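Local coordinates for protein probable enoyl-CoA hydratase/isomerase (Pseudomonas aeruginosa PAO1, PDB 5YLO) that probably acts as a Delta3,Delta2-enoyl-CoA isomerase of the crotonase family, shifting the double bond of unsaturated fatty acyl-CoA esters on their way into beta-oxidation, at residues G196-A199 / A200-S204; L217-G220 / A221-L225. All coordinates share one frame; numbering follows the deposited sequence.

Contacts 1 and 2 belong to consecutive helices near the C-terminal end of the crotonase fold, contact 1 coming earlier in the chain. Contact 1 lies on helix 191-204, which packs on the main beta-sheet of the chain; contact 2 marks the end of helix 207-220 and the loop leading to helix 225-232. Their centres are 27 Å apart and their nearest atoms about 11 Å, so they do not touch. Both face the second subunit, another copy of the protein, which meets Arg201 and Leu202 in contact 1 and Gly220 and Arg223 in contact 2. A glycerol, probably from the crystallisation liquor, lies about 3 Å from the side chain of Ala221.

Contact 1: G196-A199 / A200-S204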
ATOM      1  N   GLY A 196      27.373   6.061   1.897  1.00 55.37           N
ATOM      2  CA  GLY A 196      28.318   6.060   0.792  1.00 56.35           C
ATOM      3  C   GLY A 196      28.375   4.728   0.073  1.00 56.34           C
ATOM      4  O   GLY A 196      28.417   4.679  -1.159  1.00 56.68           O
ATOM      5  N   ALA A 197      28.372   3.629   0.829  1.00 57.35           N
ATOM      6  CA  ALA A 197      28.388   2.309   0.211  1.00 61.55           C
ATOM      7  C   ALA A 197      27.103   2.050  -0.564  1.00 59.54           C
ATOM      8  O   ALA A 197      27.140   1.502  -1.673  1.00 60.10           O
ATOM      9  CB  ALA A 197      28.602   1.233   1.276  1.00 59.46           C
ATOM     10  N   PHE A 198      25.959   2.443  -0.002  1.00 57.83           N
ATOM     11  CA  PHE A 198      24.692   2.243  -0.696  1.00 59.97           C
ATOM     12  C   PHE A 198      24.610   3.115  -1.943  1.00 53.97           C
ATOM     13  O   PHE A 198      24.235   2.643  -3.023  1.00 58.35           O
ATOM     14  CB  PHE A 198      23.521   2.525   0.249  1.00 53.96           C
ATOM     15  CG  PHE A 198      22.171   2.336  -0.385  1.00 59.26           C
ATOM     16  CD1 PHE A 198      21.773   1.088  -0.838  1.00 53.14           C
ATOM     17  CD2 PHE A 198      21.298   3.405  -0.523  1.00 54.58           C
ATOM     18  CE1 PHE A 198      20.532   0.908  -1.424  1.00 45.12           C
ATOM     19  CE2 PHE A 198      20.053   3.232  -1.107  1.00 47.18           C
ATOM     20  CZ  PHE A 198      19.671   1.981  -1.558  1.00 47.82           C
ATOM     21  N   ALA A 199      24.974   4.392  -1.818  1.00 47.08           N
ATOM     22  CA  ALA A 199      24.975   5.280  -2.973  1.00 47.51           C
ATOM     23  C   ALA A 199      26.020   4.884  -4.005  1.00 57.92           C
ATOM     24  O   ALA A 199      25.877   5.239  -5.179  1.00 63.45           O
ATOM     25  CB  ALA A 199      25.200   6.725  -2.527  1.00 48.22           C
ATOM     26  N   ALA A 200      27.053   4.139  -3.604  1.00 66.51           N
ATOM     27  CA  ALA A 200      28.082   3.738  -4.557  1.00 65.20           C
ATOM     28  C   ALA A 200      27.570   2.675  -5.519  1.00 66.84           C
ATOM     29  O   ALA A 200      27.824   2.750  -6.726  1.00 76.86           O
ATOM     30  CB  ALA A 200      29.321   3.232  -3.822  1.00 70.55           C
ATOM     31  N   ARG A 201      26.862   1.666  -5.004  1.00 65.61           N
ATOM     32  CA  ARG A 201      26.335   0.628  -5.884  1.00 71.48           C
ATOM     33  C   ARG A 201      25.161   1.141  -6.706  1.00 60.11           C
ATOM     34  O   ARG A 201      24.940   0.668  -7.828  1.00 58.97           O
ATOM     35  CB  ARG A 201      25.944  -0.608  -5.072  1.00 67.17           C
ATOM     36  CG  ARG A 201      25.100  -0.324  -3.846  1.00 70.25           C
ATOM     37  CD  ARG A 201      24.932  -1.576  -2.998  1.00 72.51           C
ATOM     38  NE  ARG A 201      24.512  -2.725  -3.796  1.00 66.33           N
ATOM     39  CZ  ARG A 201      23.983  -3.835  -3.290  1.00 68.87           C
ATOM     40  NH1 ARG A 201      23.795  -3.949  -1.982  1.00 63.98           N
ATOM     41  NH2 ARG A 201      23.632  -4.829  -4.094  1.00 68.43           N
ATOM     42  N   LEU A 202      24.405   2.106  -6.178  1.00 57.66           N
ATOM     43  CA  LEU A 202      23.435   2.812  -7.007  1.00 58.33           C
ATOM     44  C   LEU A 202      24.134   3.578  -8.122  1.00 62.19           C
ATOM     45  O   LEU A 202      23.687   3.562  -9.275  1.00 70.23           O
ATOM     46  CB  LEU A 202      22.599   3.765  -6.153  1.00 58.83           C
ATOM     47  CG  LEU A 202      21.447   3.185  -5.334  1.00 55.98           C
ATOM     48  CD1 LEU A 202      20.837   4.271  -4.465  1.00 51.48           C
ATOM     49  CD2 LEU A 202      20.396   2.583  -6.248  1.00 51.64           C
ATOM     50  N   ALA A 203      25.240   4.250  -7.797  1.00 54.47           N
ATOM     51  CA  ALA A 203      25.969   5.010  -8.806  1.00 62.91           C
ATOM     52  C   ALA A 203      26.632   4.099  -9.831  1.00 66.20           C
ATOM     53  O   ALA A 203      26.879   4.526 -10.964  1.00 72.28           O
ATOM     54  CB  ALA A 203      27.010   5.907  -8.137  1.00 61.62           C
ATOM     55  N   SER A 204      26.918   2.849  -9.466  1.00 75.74           N
ATOM     56  CA  SER A 204      27.548   1.924 -10.401  1.00 80.83           C
ATOM     57  C   SER A 204      26.578   1.390 -11.446  1.00 80.43           C
ATOM     58  O   SER A 204      27.022   0.929 -12.503  1.00 81.97           O
ATOM     59  CB  SER A 204      28.178   0.748  -9.648  1.00 75.92           C
ATOM     60  OG  SER A 204      27.214  -0.250  -9.355  1.00 69.10           O
TER
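Phe198 and Leu202, one helical turn apart, meet through their side chains on the buried side of helix 191-204. With Phe198 CG anti to the backbone N (chi1 -180°), the ring comes to lie beside the side chain of Leu202. It offers one face to Leu202, whose CG lies over it. Leu202 CD1 makes the nearest approach, 3.6 Å from Phe198 CE2 and 3.9 Å from Phe198 CZ, with Phe198 CD2 slightly farther; this methyl sits over the same face as CG, near the CE2 corner. The pair faces the main sheet of the crotonase fold: both side chains pack on Val104, and the Phe198 ring also meets Phe124 edge-to-face. The same two residues are joined by the backbone bond from Leu202 N to Phe198 O, 3.2 Å long and nearly straight at 166°, whereas the bond from Ala203 N to Ala199 O, at 2.9 Å, arrives above the carbonyl plane. Ala199 and Ala203 turn small methyls to the sheet, where both touch Ile15. On another side of the helix, Arg201 CB lies near Ala197 O. Its CG, between the backbone N and the carbonyl carbon (chi1 48°), is 3.2 Å from Phe198 O and also near Ala197 O, and Arg201 CD is 4.0 Å from Ala197 O. The chain runs extended at chi2, bends at chi3 and sends its guanidinium toward the second subunit, where Asp168 and Glu169 of that subunit form long, weak ion pairs with NH2. Ser204 OG donates to Arg201 O at 2.9 Å.

Contact 2: L217-G220 / A221-L225; sequences LRDG and AGRSL
This is a local contact at the end of helix 207-220, where the chain turns toward helix 225-232 and Arg223 folds back over Asp219 and Gly220. The Arg223 side chain starts tucked over its own backbone (chi1 82°), and further bends at chi2 and chi3 bring CD to 3.2 Å from Asp219 O. Beyond it the guanidinium turns one face to Asp219 CB, which lies 3.2 Å from Arg223 NH1. The carboxylate is more distant: Asp219 OD2 is 4.4 Å from Arg223 NH1 and well out of the guanidinium plane, so the opposite charges probably attract without an N-H pointing at the oxygen. NH1 instead donates to Gln228 OE1 on the next helix. A type I beta turn from Gly220 to Arg223 makes the change of direction, with a long, weak bond of 3.5 Å from Arg223 N to Gly220 O. Within the turn, Gly222 N donates back to Asp219 O at 3.2 Å from above the carbonyl plane. Ser224 then takes the N-cap position of helix 225-232, its OG accepting from Glu227 N. The second subunit grips the turn through its backbone: Arg154 of that subunit donates to Gly220 O, and its Trp150 to Arg223 O.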
ATOM      1  N   LEU A 217       7.420   3.841 -12.406  1.00 42.43           N
ATOM      2  CA  LEU A 217       6.873   3.623 -11.070  1.00 37.32           C
ATOM      3  C   LEU A 217       5.882   4.719 -10.707  1.00 30.14           C
ATOM      4  O   LEU A 217       4.776   4.445 -10.229  1.00 36.37           O
ATOM      5  CB  LEU A 217       8.003   3.574 -10.040  1.00 36.77           C
ATOM      6  CG  LEU A 217       8.969   2.389 -10.043  1.00 38.89           C
ATOM      7  CD1 LEU A 217      10.238   2.763  -9.301  1.00 33.61           C
ATOM      8  CD2 LEU A 217       8.320   1.177  -9.401  1.00 33.01           C
ATOM      9  N   ARG A 218       6.266   5.975 -10.941  1.00 38.21           N
ATOM     10  CA  ARG A 218       5.421   7.102 -10.567  1.00 38.03           C
ATOM     11  C   ARG A 218       4.172   7.166 -11.437  1.00 40.49           C
ATOM     12  O   ARG A 218       3.055   7.300 -10.924  1.00 49.00           O
ATOM     13  CB  ARG A 218       6.228   8.398 -10.664  1.00 38.96           C
ATOM     14  CG  ARG A 218       5.513   9.645 -10.180  1.00 40.09           C
ATOM     15  CD  ARG A 218       6.476  10.825 -10.090  1.00 46.44           C
ATOM     16  NE  ARG A 218       7.155  11.090 -11.357  1.00 58.60           N
ATOM     17  CZ  ARG A 218       8.422  10.773 -11.610  1.00 55.12           C
ATOM     18  NH1 ARG A 218       9.160  10.180 -10.682  1.00 51.67           N
ATOM     19  NH2 ARG A 218       8.952  11.051 -12.794  1.00 53.74           N
ATOM     20  N   ASP A 219       4.337   7.059 -12.758  1.00 33.98           N
ATOM     21  CA  ASP A 219       3.179   7.102 -13.645  1.00 48.25           C
ATOM     22  C   ASP A 219       2.262   5.904 -13.436  1.00 43.24           C
ATOM     23  O   ASP A 219       1.041   6.027 -13.582  1.00 36.57           O
ATOM     24  CB  ASP A 219       3.629   7.168 -15.107  1.00 52.93           C
ATOM     25  CG  ASP A 219       4.261   8.500 -15.473  1.00 54.71           C
ATOM     26  OD1 ASP A 219       4.152   9.455 -14.675  1.00 40.19           O
ATOM     27  OD2 ASP A 219       4.859   8.592 -16.568  1.00 55.18           O
ATOM     28  N   GLY A 220       2.825   4.744 -13.087  1.00 42.67           N
ATOM     29  CA  GLY A 220       2.034   3.533 -12.938  1.00 35.87           C
ATOM     30  C   GLY A 220       1.019   3.575 -11.815  1.00 33.58           C
ATOM     31  O   GLY A 220       0.048   2.812 -11.845  1.00 34.95           O
ATOM     32  N   ALA A 221       1.224   4.445 -10.823  1.00 31.82           N
ATOM     33  CA  ALA A 221       0.287   4.560  -9.710  1.00 33.64           C
ATOM     34  C   ALA A 221      -1.084   5.065 -10.139  1.00 39.75           C
ATOM     35  O   ALA A 221      -2.075   4.762  -9.467  1.00 35.88           O
ATOM     36  CB  ALA A 221       0.864   5.481  -8.635  1.00 29.97           C
ATOM     37  N   GLY A 222      -1.171   5.807 -11.239  1.00 40.44           N
ATOM     38  CA  GLY A 222      -2.420   6.380 -11.684  1.00 36.90           C
ATOM     39  C   GLY A 222      -3.096   5.688 -12.843  1.00 40.32           C
ATOM     40  O   GLY A 222      -4.146   6.159 -13.293  1.00 42.24           O
ATOM     41  N   ARG A 223      -2.540   4.587 -13.346  1.00 56.47           N
ATOM     42  CA  ARG A 223      -3.133   3.870 -14.465  1.00 51.94           C
ATOM     43  C   ARG A 223      -3.190   2.377 -14.158  1.00 37.22           C
ATOM     44  O   ARG A 223      -2.490   1.873 -13.275  1.00 31.08           O
ATOM     45  CB  ARG A 223      -2.357   4.123 -15.768  1.00 45.77           C
ATOM     46  CG  ARG A 223      -1.128   3.262 -15.944  1.00 45.41           C
ATOM     47  CD  ARG A 223       0.148   4.084 -15.958  1.00 61.43           C
ATOM     48  NE  ARG A 223       0.210   5.040 -17.061  1.00 52.40           N
ATOM     49  CZ  ARG A 223       1.343   5.451 -17.626  1.00 47.09           C
ATOM     50  NH1 ARG A 223       2.508   4.976 -17.206  1.00 38.79           N
ATOM     51  NH2 ARG A 223       1.313   6.326 -18.620  1.00 52.35           N
ATOM     52  N   SER A 224      -4.045   1.677 -14.899  1.00 31.88           N
ATOM     53  CA  SER A 224      -4.201   0.241 -14.728  1.00 32.32           C
ATOM     54  C   SER A 224      -2.959  -0.484 -15.242  1.00 30.73           C
ATOM     55  O   SER A 224      -2.034   0.117 -15.798  1.00 42.73           O
ATOM     56  CB  SER A 224      -5.453  -0.248 -15.452  1.00 31.96           C
ATOM     57  OG  SER A 224      -5.300  -0.147 -16.858  1.00 35.60           O
ATOM     58  N   LEU A 225      -2.936  -1.804 -15.054  1.00 34.85           N
ATOM     59  CA  LEU A 225      -1.827  -2.585 -15.587  1.00 37.33           C
ATOM     60  C   LEU A 225      -1.826  -2.557 -17.109  1.00 35.10           C
ATOM     61  O   LEU A 225      -0.773  -2.382 -17.732  1.00 36.05           O
ATOM     62  CB  LEU A 225      -1.887  -4.023 -15.075  1.00 35.60           C
ATOM     63  CG  LEU A 225      -0.838  -4.970 -15.666  1.00 37.14           C
ATOM     64  CD1 LEU A 225       0.573  -4.541 -15.290  1.00 31.01           C
ATOM     65  CD2 LEU A 225      -1.097  -6.400 -15.232  1.00 38.64           C
TER